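Local coordinates for beta subunit of a putative Aromatic-ring-hydroxylating dioxygenase (Novosphingobium aromaticivorans DSM 12444, PDB 3EBY), which is of unconfirmed function but probably serves as the small beta subunit of a dioxygenase that hydroxylates aromatic rings, at residues L32-W35 / P36-F39; C64-K67 / G68-A71. All blocks are in the same frame, centred on the assembly; numbering follows the deposited sequence.

How the contacts relate
Contacts 1 and 2 sit side by side, their centres about 10 Å apart, and both are short-range turns of the chain, each with a buried face and a solvent-facing one. Contact 1 is the link between helix 8-28 and strand 39-40, and its inner side is aromatic, W35 against F39. Contact 2 is the start of helix 67-79, where strand 60-64 ends; its inner side is apolar but not aromatic, C64 against L70, while capping of the helix by S66 occupies the more open side. The two meet directly: L70 packs on both rings of contact 1, and K67 NZ lies 2.9 Å from F39 O.

Contact 1 of 2, residues L32-W35 / P36-F39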
loop_
_atom_site.group_PDB
_atom_site.type_symbol
_atom_site.label_atom_id
_atom_site.label_comp_id
_atom_site.label_asym_id
_atom_site.label_seq_id
_atom_site.Cartn_x
_atom_site.Cartn_y
_atom_site.Cartn_z
ATOM N N LEU A 32 -15.073 15.842 1.080
ATOM C CA LEU A 32 -15.653 15.306 2.312
ATOM C C LEU A 32 -17.159 15.052 2.179
ATOM O O LEU A 32 -17.693 14.096 2.758
ATOM C CB LEU A 32 -15.391 16.245 3.499
ATOM C CG LEU A 32 -13.927 16.544 3.886
ATOM C CD1 LEU A 32 -13.913 17.359 5.165
ATOM C CD2 LEU A 32 -13.066 15.267 4.044
ATOM N N GLU A 33 -17.808 15.809 1.308
ATOM C CA GLU A 33 -19.248 15.623 1.074
ATOM C C GLU A 33 -19.599 14.222 0.523
ATOM O O GLU A 33 -20.716 13.753 0.701
ATOM C CB GLU A 33 -19.780 16.702 0.137
ATOM C CG GLU A 33 -19.918 18.063 0.771
ATOM C CD GLU A 33 -18.614 18.844 0.866
ATOM O OE1 GLU A 33 -17.583 18.413 0.273
ATOM O OE2 GLU A 33 -18.625 19.904 1.547
ATOM N N GLN A 34 -18.664 13.582 -0.176
ATOM C CA GLN A 34 -18.896 12.231 -0.706
ATOM C C GLN A 34 -18.830 11.162 0.392
ATOM O O GLN A 34 -19.425 10.093 0.265
ATOM C CB GLN A 34 -17.865 11.878 -1.812
ATOM C CG GLN A 34 -18.060 10.432 -2.423
ATOM C CD GLN A 34 -16.959 10.011 -3.456
ATOM O OE1 GLN A 34 -15.905 10.638 -3.556
ATOM N NE2 GLN A 34 -17.184 8.899 -4.131
ATOM N N TRP A 35 -18.120 11.469 1.475
ATOM C CA TRP A 35 -17.780 10.463 2.482
ATOM C C TRP A 35 -19.023 9.819 3.148
ATOM O O TRP A 35 -19.098 8.588 3.218
ATOM C CB TRP A 35 -16.782 11.041 3.514
ATOM C CG TRP A 35 -16.495 10.141 4.706
ATOM C CD1 TRP A 35 -15.716 9.007 4.718
ATOM C CD2 TRP A 35 -16.838 10.402 6.067
ATOM N NE1 TRP A 35 -15.627 8.505 5.999
ATOM C CE2 TRP A 35 -16.307 9.345 6.848
ATOM C CE3 TRP A 35 -17.564 11.419 6.705
ATOM C CZ2 TRP A 35 -16.487 9.269 8.232
ATOM C CZ3 TRP A 35 -17.751 11.342 8.077
ATOM C CH2 TRP A 35 -17.171 10.290 8.835
ATOM N N PRO A 36 -20.009 10.637 3.590
ATOM C CA PRO A 36 -21.197 10.031 4.212
ATOM C C PRO A 36 -21.990 9.130 3.243
ATOM O O PRO A 36 -22.571 8.158 3.671
ATOM C CB PRO A 36 -22.022 11.251 4.670
ATOM C CG PRO A 36 -21.024 12.369 4.784
ATOM C CD PRO A 36 -20.034 12.113 3.701
ATOM N N THR A 37 -21.919 9.426 1.935
ATOM C CA THR A 37 -22.648 8.642 0.918
ATOM C C THR A 37 -22.126 7.208 0.743
ATOM O O THR A 37 -22.809 6.354 0.144
ATOM C CB THR A 37 -22.656 9.341 -0.483
ATOM O OG1 THR A 37 -21.398 9.180 -1.142
ATOM C CG2 THR A 37 -23.048 10.839 -0.365
ATOM N N LEU A 38 -20.934 6.946 1.257
ATOM C CA LEU A 38 -20.279 5.620 1.152
ATOM C C LEU A 38 -20.806 4.639 2.208
ATOM O O LEU A 38 -20.429 3.471 2.233
ATOM C CB LEU A 38 -18.761 5.769 1.283
ATOM C CG LEU A 38 -18.139 6.806 0.336
ATOM C CD1 LEU A 38 -16.608 6.882 0.495
ATOM C CD2 LEU A 38 -18.515 6.463 -1.133
ATOM N N PHE A 39 -21.662 5.143 3.079
ATOM C CA PHE A 39 -22.273 4.349 4.159
ATOM C C PHE A 39 -23.787 4.192 3.933
ATOM O O PHE A 39 -24.418 4.995 3.233
ATOM C CB PHE A 39 -22.080 5.058 5.505
ATOM C CG PHE A 39 -20.635 5.203 5.938
ATOM C CD1 PHE A 39 -19.844 6.226 5.444
ATOM C CD2 PHE A 39 -20.123 4.386 6.964
ATOM C CE1 PHE A 39 -18.484 6.326 5.837
ATOM C CE2 PHE A 39 -18.808 4.543 7.418
ATOM C CZ PHE A 39 -18.004 5.529 6.855
#
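P36 follows directly on W35, and its ring lies across the tryptophan side chain at about a right angle, with P36 CD 3.4 Å from W35 CB. The same CD carbon rests against the carbonyl oxygen of L32; P36 has no N-H to offer that oxygen, which accepts from W35 N, three residues on. T37 turns its hydroxyl back on the preceding turn: OG1 sits between the backbone N and the carbonyl carbon (chi1 77°) and donates to Q34 O at 2.6 Å, in the carbonyl plane and on a lone pair. T37 N gives that oxygen a second, weak bond, so one residue grips Q34 O with both its backbone and its side chain. L38 N bonds to W35 O at 3.1 Å, coming from above the carbonyl plane rather than along a lone pair, while L38 CG lies 3.5 Å from Q34 O and CD2 reaches the end of the Q34 amide. Residues 32-38 thus form a helical stretch bonded three residues back, without a regular alpha-helix ladder. F39 closes it with an edge-to-face stack: its CE1 comes over one face of the indole, 3.6 Å from W35 NE1, the rings' planes at 79°. At the edge of the phenyl ring, near its plane, F39 CD1 meets W35 O at 3.3 Å. W35 CG stands anti to its own N (chi1 173°) and beside the carbonyl carbon, which carries the indole forward along the chain to P36 and F39. Its NE1 is held by the hydroxyl of Y23 on helix 8-28, and Y45 of strand 43-49 adds another edge-to-face partner. L38 also leans on helix 8-28 through F19 and Y23, whereas L32 and F39 pack against helix 67-79, where E33 forms a salt bridge with R78.

Contact 2 of 2, residues C64-K67 / G68-A71; sequences CDSK and GMLA
A capping bond joins S66 to M69 at the first turn of helix 67-79. S66 OG accepts from M69 N at 3.3 Å with an N-H...O angle of 154°; a chi1 of 72° swings the hydroxyl between the backbone N and the carbonyl carbon, placing it before the helix's opening amides. S66 O takes weak bonds from M69 N and L70 N. The first firm backbone bond of the helical kind runs from A71 N to K67 O, 2.9 Å and nearly along the C=O axis. S66 is thus the N-cap, in the connection from strand 60-64 to helix 67-79 of a family assigned to the NTF2 clan, whose cone-like fold packs helices against a curved sheet. An alanine at S66 has no hydroxyl to offer, and M69 N would probably be left with the weak bond to S66 O, the helix start less firmly capped. Apolar contacts form on the inner side, where C64 CB lies 3.6 Å from L70 CD2 and 3.8 Å from M69 CB, and C64 SG touches the same leucine methyl. L70 continues inward onto C43 and Y45 of strand 43-49. On the outer side the selenomethionine chain of M69, bent at chi3, crosses D65 obliquely, its SE 3.1 Å from D65 OD1, and M69 CG lies beside S66 OG. The K67 chain, also bent at chi3, leads its NZ to a salt bridge with D41.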
loop_
_atom_site.group_PDB
_atom_site.type_symbol
_atom_site.label_atom_id
_atom_site.label_comp_id
_atom_site.label_asym_id
_atom_site.label_seq_id
_atom_site.Cartn_x
_atom_site.Cartn_y
_atom_site.Cartn_z
ATOM N N CYS A 64 -19.833 7.736 15.247
ATOM C CA CYS A 64 -21.064 8.124 14.527
ATOM C C CYS A 64 -21.950 6.898 14.402
ATOM O O CYS A 64 -21.551 5.922 13.783
ATOM C CB CYS A 64 -20.742 8.628 13.135
ATOM S SG CYS A 64 -19.576 9.996 12.990
ATOM N N ASP A 65 -23.178 6.975 14.908
ATOM C CA ASP A 65 -24.082 5.817 14.864
ATOM C C ASP A 65 -25.291 6.036 13.942
ATOM O O ASP A 65 -26.312 5.304 14.011
ATOM C CB ASP A 65 -24.511 5.434 16.284
ATOM C CG ASP A 65 -25.336 6.508 16.965
ATOM O OD1 ASP A 65 -25.648 7.545 16.346
ATOM O OD2 ASP A 65 -25.688 6.299 18.140
ATOM N N SER A 66 -25.152 7.008 13.047
ATOM C CA SER A 66 -26.100 7.247 11.976
ATOM C C SER A 66 -25.419 8.075 10.885
ATOM O O SER A 66 -24.403 8.726 11.119
ATOM C CB SER A 66 -27.309 8.016 12.490
ATOM O OG SER A 66 -26.970 9.381 12.780
ATOM N N LYS A 67 -26.015 8.096 9.709
ATOM C CA LYS A 67 -25.506 8.945 8.637
ATOM C C LYS A 67 -25.600 10.419 8.997
ATOM O O LYS A 67 -24.741 11.217 8.600
ATOM C CB LYS A 67 -26.239 8.672 7.328
ATOM C CG LYS A 67 -25.619 9.410 6.158
ATOM C CD LYS A 67 -26.214 8.994 4.883
ATOM C CE LYS A 67 -25.678 7.656 4.440
ATOM N NZ LYS A 67 -26.322 7.199 3.199
ATOM N N GLY A 68 -26.616 10.780 9.782
ATOM C CA GLY A 68 -26.786 12.153 10.238
ATOM C C GLY A 68 -25.579 12.663 11.000
ATOM O O GLY A 68 -25.149 13.811 10.800
HETATM N N MSE A 69 -24.983 11.794 11.822
HETATM C CA MSE A 69 -23.766 12.136 12.545
HETATM C C MSE A 69 -22.539 12.275 11.613
HETATM O O MSE A 69 -21.714 13.163 11.818
HETATM C CB MSE A 69 -23.491 11.126 13.675
HETATM C CG MSE A 69 -24.542 11.141 14.767
HETATM SE SE MSE A 69 -24.015 10.197 16.383
HETATM C CE MSE A 69 -22.539 11.202 16.904
ATOM N N LEU A 70 -22.442 11.423 10.578
ATOM C CA LEU A 70 -21.399 11.564 9.560
ATOM C C LEU A 70 -21.500 12.956 8.909
ATOM O O LEU A 70 -20.497 13.679 8.779
ATOM C CB LEU A 70 -21.543 10.490 8.465
ATOM C CG LEU A 70 -21.514 9.002 8.840
ATOM C CD1 LEU A 70 -21.676 8.130 7.573
ATOM C CD2 LEU A 70 -20.236 8.636 9.603
ATOM N N ALA A 71 -22.715 13.300 8.484
ATOM C CA ALA A 71 -22.971 14.562 7.798
ATOM C C ALA A 71 -22.712 15.730 8.723
ATOM O O ALA A 71 -22.145 16.734 8.299
ATOM C CB ALA A 71 -24.394 14.607 7.259
#